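Local atomic coordinates of fructose-1,6-bisphosphatase/inositol-1-monophosphatase (Thermotoga maritima, PDB entry 2P3N), a protein that dephosphorylates fructose 1,6-bisphosphate and inositol phosphates, among other phosphate esters, working as a magnesium-dependent homotetramer. Residues L4-K9 against V50-K55; G15-I20 against D42-R47. All blocks are in the same frame, centred on the assembly; numbering follows the deposited sequence.

How the contacts relate
From the N terminus the chain runs up helix 2-21, passes through the small antiparallel pair of strands 29-30 and 37-38, and comes back along helix 40-56. Contact 2, between 15-20 and 42-47, closes the inner and shorter loop; contact 1, between 4-9 and 50-55, closes the outer one around it, so the two are nested and their centres lie about 14 Å apart. Both tie together the same two helices of the inositol monophosphatase fold. At contact 1 the ring of Phe6 spans the pair beside the large mixed sheet, while contact 2 lies nearer the magnesium site.

Contact 1: residues L4-K9 against V50-K55; sequences LDFSIK and VDEIRK
Phe6 reaches across from helix 2-21 to Glu52 and Ile53 of helix 40-56, joining the two N-terminal helices that lie against the large mixed sheet in the inositol monophosphatase fold. The backbones stay well apart here, with 9.1 Å between Phe6 CA and Ile53 CA, and one ring does the bridging. The apolar part of the contact is made at the ring's edge: Phe6 CE2 sits 3.9 Å from Ile53 CG1, which lies close to the ring plane, and the two side chains cross at about a right angle. Phe6 holds CG anti to its own backbone nitrogen (chi1 164°), which carries the ring over the gap between the helices. Ile53 also packs on Trp76 and Ile78 of strand 74-79, so the ring edge abuts a side chain already fitted to the sheet.

A second, partly polar contact falls beside it on the same edge. Phe6 CZ comes to 3.8 Å from the carbonyl oxygen Glu52 O, again near the ring plane, and to 4.1 Å from Glu52 CB. No hydrogen bond joins the two segments. Phe57 makes an edge-to-face stack with the same ring; an alanine in place of Phe6 would probably open a gap between the helices and leave Phe57 without its aromatic partner.

Two charge pairs lie within the helices, Glu52 with Lys55 and Asp5 with Lys9. Glu52 OE2 has a long salt bridge to Lys55 NZ, one turn on. On helix 2-21 the Asp5-Lys9 pair faces a neighbouring subunit, where the backbone of Arg134 takes a hydrogen bond from Lys9 NZ and gives one to Asp5 OD2. Within the pair, Lys9 NZ meets Asp5 OD1 at 3.0 Å on the syn side, 19° out of the carboxylate plane.

Contact 2: residues G15-I20 against D42-R47; sequences GHLLMI and DREAQR
The backbone bond from Arg47 N to Arg43 O, 2.8 Å long, closes the helical turn that sets Glu44 and Ala45 against Leu17 and Leu18. No hydrogen bond crosses the contact, and its closest approaches are between carbons. Leu17 CD2 lies 3.7 Å from Glu44 CG, on the aliphatic part of the chain, while Leu17 CD1 comes to 4.2 Å from the carboxylate carbon Glu44 CD. The leucine branch and the glutamate chain meet at a slant. With Glu44 CG anti to the backbone N (chi1 174°), the extended chain lays CG against CD2 of Leu17 and brings the carboxylate carbon up to both methyls.

Next to this pair Leu18 CD2 meets Ala45 CB at 3.9 Å. The small alanine lets the backbones close in: Leu18 CA and Ala45 CA are 7.3 Å apart, the nearest such pair between the segments. The axes of the short segments approach to 10.0 Å and run nearly antiparallel, at 161°.

Leu17 also packs on Ile20 of a neighbouring subunit, placing one helix of the pair at a tetramer interface. Leu18 touches Ile81, which binds the magnesium ion seen in the structure. Asp42 ties its helix to Thr84, probably a substrate-binding residue, through OD1, and to Thr39 through OD2. The arrangement is an antiparallel helix pair bordering the metal site of an inositol monophosphatase.

Contact 1: residues L4-K9 against V50-K55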
loop_
_atom_site.group_PDB
_atom_site.type_symbol
_atom_site.label_atom_id
_atom_site.label_comp_id
_atom_site.label_asym_id
_atom_site.label_seq_id
_atom_site.Cartn_x
_atom_site.Cartn_y
_atom_site.Cartn_z
ATOM N N LEU A 4 -23.888 4.371 0.467
ATOM C CA LEU A 4 -22.549 4.446 1.050
ATOM C C LEU A 4 -21.570 3.514 0.339
ATOM O O LEU A 4 -20.498 3.937 -0.073
ATOM C CB LEU A 4 -22.591 4.091 2.537
ATOM C CG LEU A 4 -21.240 4.048 3.249
ATOM C CD1 LEU A 4 -20.682 5.463 3.421
ATOM C CD2 LEU A 4 -21.418 3.384 4.601
ATOM N N ASP A 5 -21.958 2.250 0.193
ATOM C CA ASP A 5 -21.126 1.234 -0.446
ATOM C C ASP A 5 -20.788 1.600 -1.894
ATOM O O ASP A 5 -19.661 1.390 -2.369
ATOM C CB ASP A 5 -21.856 -0.112 -0.404
ATOM C CG ASP A 5 -20.949 -1.282 -0.737
ATOM O OD1 ASP A 5 -21.312 -2.111 -1.608
ATOM O OD2 ASP A 5 -19.875 -1.371 -0.114
ATOM N N PHE A 6 -21.793 2.129 -2.587
ATOM C CA PHE A 6 -21.692 2.561 -3.977
ATOM C C PHE A 6 -20.650 3.664 -4.081
ATOM O O PHE A 6 -19.820 3.676 -4.982
ATOM C CB PHE A 6 -23.060 3.097 -4.422
ATOM C CG PHE A 6 -23.027 3.920 -5.678
ATOM C CD1 PHE A 6 -23.134 3.322 -6.927
ATOM C CD2 PHE A 6 -22.902 5.307 -5.610
ATOM C CE1 PHE A 6 -23.119 4.098 -8.100
ATOM C CE2 PHE A 6 -22.883 6.096 -6.772
ATOM C CZ PHE A 6 -22.991 5.492 -8.018
ATOM N N SER A 7 -20.720 4.594 -3.140
ATOM C CA SER A 7 -19.822 5.731 -3.084
ATOM C C SER A 7 -18.388 5.311 -2.811
ATOM O O SER A 7 -17.452 5.800 -3.439
ATOM C CB SER A 7 -20.299 6.691 -1.992
ATOM O OG SER A 7 -21.624 7.129 -2.258
ATOM N N ILE A 8 -18.217 4.411 -1.853
ATOM C CA ILE A 8 -16.897 3.918 -1.502
ATOM C C ILE A 8 -16.247 3.239 -2.700
ATOM O O ILE A 8 -15.114 3.571 -3.067
ATOM C CB ILE A 8 -16.979 2.917 -0.344
ATOM C CG1 ILE A 8 -17.432 3.650 0.923
ATOM C CG2 ILE A 8 -15.628 2.244 -0.125
ATOM C CD1 ILE A 8 -17.809 2.731 2.075
ATOM N N LYS A 9 -16.962 2.304 -3.316
ATOM C CA LYS A 9 -16.421 1.586 -4.458
ATOM C C LYS A 9 -16.183 2.461 -5.678
ATOM O O LYS A 9 -15.277 2.203 -6.458
ATOM C CB LYS A 9 -17.346 0.430 -4.811
ATOM C CG LYS A 9 -17.541 -0.491 -3.632
ATOM C CD LYS A 9 -18.308 -1.742 -3.981
ATOM C CE LYS A 9 -18.349 -2.643 -2.773
ATOM N NZ LYS A 9 -19.260 -3.790 -2.961
ATOM N N VAL A 50 -19.959 11.340 -12.131
ATOM C CA VAL A 50 -21.276 11.844 -12.508
ATOM C C VAL A 50 -22.078 10.872 -13.349
ATOM O O VAL A 50 -23.294 10.778 -13.211
ATOM C CB VAL A 50 -21.152 13.138 -13.306
ATOM C CG1 VAL A 50 -22.487 13.459 -13.972
ATOM C CG2 VAL A 50 -20.703 14.272 -12.385
ATOM N N ASP A 51 -21.389 10.173 -14.239
ATOM C CA ASP A 51 -22.029 9.200 -15.107
ATOM C C ASP A 51 -22.593 8.008 -14.348
ATOM O O ASP A 51 -23.662 7.502 -14.697
ATOM C CB ASP A 51 -21.036 8.702 -16.146
ATOM C CG ASP A 51 -20.844 9.677 -17.271
ATOM O OD1 ASP A 51 -21.319 10.826 -17.135
ATOM O OD2 ASP A 51 -20.220 9.294 -18.286
ATOM N N GLU A 52 -21.874 7.539 -13.330
ATOM C CA GLU A 52 -22.352 6.394 -12.557
ATOM C C GLU A 52 -23.522 6.783 -11.673
ATOM O O GLU A 52 -24.452 5.990 -11.471
ATOM C CB GLU A 52 -21.234 5.807 -11.695
ATOM C CG GLU A 52 -20.350 4.812 -12.427
ATOM C CD GLU A 52 -21.062 3.512 -12.736
ATOM O OE1 GLU A 52 -21.236 2.681 -11.818
ATOM O OE2 GLU A 52 -21.455 3.333 -13.906
ATOM N N ILE A 53 -23.470 7.993 -11.132
ATOM C CA ILE A 53 -24.549 8.463 -10.297
ATOM C C ILE A 53 -25.774 8.621 -11.195
ATOM O O ILE A 53 -26.839 8.071 -10.908
ATOM C CB ILE A 53 -24.191 9.792 -9.632
ATOM C CG1 ILE A 53 -23.068 9.572 -8.616
ATOM C CG2 ILE A 53 -25.401 10.355 -8.937
ATOM C CD1 ILE A 53 -22.650 10.823 -7.885
ATOM N N ARG A 54 -25.607 9.347 -12.299
ATOM C CA ARG A 54 -26.699 9.569 -13.250
ATOM C C ARG A 54 -27.321 8.247 -13.705
ATOM O O ARG A 54 -28.503 8.180 -14.061
ATOM C CB ARG A 54 -26.192 10.341 -14.476
ATOM C CG ARG A 54 -25.868 11.816 -14.223
ATOM C CD ARG A 54 -27.095 12.710 -14.406
ATOM N NE ARG A 54 -26.863 14.116 -14.064
ATOM C CZ ARG A 54 -26.007 14.925 -14.686
ATOM N NH1 ARG A 54 -25.274 14.484 -15.700
ATOM N NH2 ARG A 54 -25.892 16.187 -14.292
ATOM N N LYS A 55 -26.517 7.194 -13.677
ATOM C CA LYS A 55 -26.963 5.883 -14.104
ATOM C C LYS A 55 -27.799 5.157 -13.062
ATOM O O LYS A 55 -28.839 4.585 -13.389
ATOM C CB LYS A 55 -25.752 5.039 -14.477
ATOM C CG LYS A 55 -26.060 3.605 -14.811
ATOM C CD LYS A 55 -24.785 2.899 -15.236
ATOM C CE LYS A 55 -25.012 1.441 -15.580
ATOM N NZ LYS A 55 -23.698 0.778 -15.864
#

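Contact 2: residues G15-I20 against D42-R47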
loop_
_atom_site.group_PDB
_atom_site.type_symbol
_atom_site.label_atom_id
_atom_site.label_comp_id
_atom_site.label_asym_id
_atom_site.label_seq_id
_atom_site.Cartn_x
_atom_site.Cartn_y
_atom_site.Cartn_z
ATOM N N GLY A 15 -10.281 6.626 -8.087
ATOM C CA GLY A 15 -9.001 6.971 -7.493
ATOM C C GLY A 15 -7.837 6.453 -8.307
ATOM O O GLY A 15 -6.779 7.091 -8.373
ATOM N N HIS A 16 -8.025 5.298 -8.943
ATOM C CA HIS A 16 -6.974 4.693 -9.756
ATOM C C HIS A 16 -6.701 5.450 -11.049
ATOM O O HIS A 16 -5.573 5.458 -11.543
ATOM C CB HIS A 16 -7.331 3.245 -10.069
ATOM C CG HIS A 16 -7.301 2.355 -8.871
ATOM N ND1 HIS A 16 -6.143 2.090 -8.172
ATOM C CD2 HIS A 16 -8.292 1.692 -8.228
ATOM C CE1 HIS A 16 -6.423 1.304 -7.149
ATOM N NE2 HIS A 16 -7.720 1.047 -7.159
ATOM N N LEU A 17 -7.733 6.075 -11.606
ATOM C CA LEU A 17 -7.561 6.834 -12.827
ATOM C C LEU A 17 -6.704 8.034 -12.491
ATOM O O LEU A 17 -5.898 8.468 -13.304
ATOM C CB LEU A 17 -8.903 7.310 -13.363
ATOM C CG LEU A 17 -8.775 8.472 -14.343
ATOM C CD1 LEU A 17 -8.178 7.966 -15.632
ATOM C CD2 LEU A 17 -10.127 9.100 -14.579
ATOM N N LEU A 18 -6.888 8.575 -11.290
ATOM C CA LEU A 18 -6.125 9.738 -10.854
ATOM C C LEU A 18 -4.668 9.371 -10.638
ATOM O O LEU A 18 -3.779 10.191 -10.863
ATOM C CB LEU A 18 -6.691 10.313 -9.547
ATOM C CG LEU A 18 -8.072 10.977 -9.575
ATOM C CD1 LEU A 18 -8.383 11.533 -8.213
ATOM C CD2 LEU A 18 -8.095 12.081 -10.598
ATOM N N MET A 19 -4.426 8.139 -10.200
ATOM C CA MET A 19 -3.069 7.683 -9.951
ATOM C C MET A 19 -2.259 7.591 -11.235
ATOM O O MET A 19 -1.039 7.749 -11.227
ATOM C CB MET A 19 -3.093 6.339 -9.244
ATOM C CG MET A 19 -3.528 6.439 -7.799
ATOM S SD MET A 19 -2.466 7.494 -6.794
ATOM C CE MET A 19 -1.177 6.340 -6.403
ATOM N N ILE A 20 -2.947 7.332 -12.340
ATOM C CA ILE A 20 -2.293 7.248 -13.631
ATOM C C ILE A 20 -1.606 8.578 -13.935
ATOM O O ILE A 20 -0.471 8.613 -14.409
ATOM C CB ILE A 20 -3.320 6.976 -14.756
ATOM C CG1 ILE A 20 -3.867 5.557 -14.630
ATOM C CG2 ILE A 20 -2.676 7.214 -16.113
ATOM C CD1 ILE A 20 -4.768 5.133 -15.746
ATOM N N ASP A 42 -9.371 16.445 -13.763
ATOM C CA ASP A 42 -10.393 16.832 -12.788
ATOM C C ASP A 42 -11.735 16.508 -13.461
ATOM O O ASP A 42 -12.626 15.906 -12.857
ATOM C CB ASP A 42 -10.339 18.343 -12.496
ATOM C CG ASP A 42 -9.115 18.759 -11.667
ATOM O OD1 ASP A 42 -9.278 19.108 -10.475
ATOM O OD2 ASP A 42 -7.990 18.745 -12.204
ATOM N N ARG A 43 -11.848 16.906 -14.731
ATOM C CA ARG A 43 -13.058 16.700 -15.538
ATOM C C ARG A 43 -13.328 15.246 -15.886
ATOM O O ARG A 43 -14.460 14.783 -15.844
ATOM C CB ARG A 43 -12.967 17.470 -16.853
ATOM C CG ARG A 43 -12.831 18.963 -16.732
ATOM C CD ARG A 43 -12.836 19.576 -18.127
ATOM N NE ARG A 43 -12.567 21.012 -18.113
ATOM C CZ ARG A 43 -11.365 21.545 -17.934
ATOM N NH1 ARG A 43 -10.312 20.757 -17.759
ATOM N NH2 ARG A 43 -11.217 22.864 -17.920
ATOM N N GLU A 44 -12.285 14.538 -16.275
ATOM C CA GLU A 44 -12.421 13.144 -16.635
ATOM C C GLU A 44 -12.867 12.358 -15.406
ATOM O O GLU A 44 -13.691 11.451 -15.503
ATOM C CB GLU A 44 -11.078 12.649 -17.167
ATOM C CG GLU A 44 -10.998 11.178 -17.467
ATOM C CD GLU A 44 -9.730 10.830 -18.218
ATOM O OE1 GLU A 44 -8.695 11.493 -17.990
ATOM O OE2 GLU A 44 -9.770 9.888 -19.032
ATOM N N ALA A 45 -12.331 12.730 -14.247
ATOM C CA ALA A 45 -12.669 12.072 -12.998
ATOM C C ALA A 45 -14.111 12.383 -12.645
ATOM O O ALA A 45 -14.843 11.524 -12.150
ATOM C CB ALA A 45 -11.749 12.550 -11.891
ATOM N N GLN A 46 -14.516 13.619 -12.912
ATOM C CA GLN A 46 -15.871 14.046 -12.623
ATOM C C GLN A 46 -16.872 13.367 -13.534
ATOM O O GLN A 46 -17.986 13.047 -13.108
ATOM C CB GLN A 46 -16.001 15.549 -12.787
ATOM C CG GLN A 46 -17.289 16.080 -12.195
ATOM C CD GLN A 46 -17.445 17.561 -12.400
ATOM O OE1 GLN A 46 -18.051 17.997 -13.380
ATOM N NE2 GLN A 46 -16.882 18.353 -11.484
ATOM N N ARG A 47 -16.483 13.161 -14.795
ATOM C CA ARG A 47 -17.368 12.506 -15.764
ATOM C C ARG A 47 -17.577 11.080 -15.306
ATOM O O ARG A 47 -18.705 10.584 -15.240
ATOM C CB ARG A 47 -16.760 12.481 -17.172
ATOM C CG ARG A 47 -16.597 13.836 -17.831
ATOM C CD ARG A 47 -16.282 13.678 -19.316
ATOM N NE ARG A 47 -15.778 14.910 -19.924
ATOM C CZ ARG A 47 -14.536 15.366 -19.774
ATOM N NH1 ARG A 47 -13.664 14.692 -19.035
ATOM N NH2 ARG A 47 -14.161 16.493 -20.368
#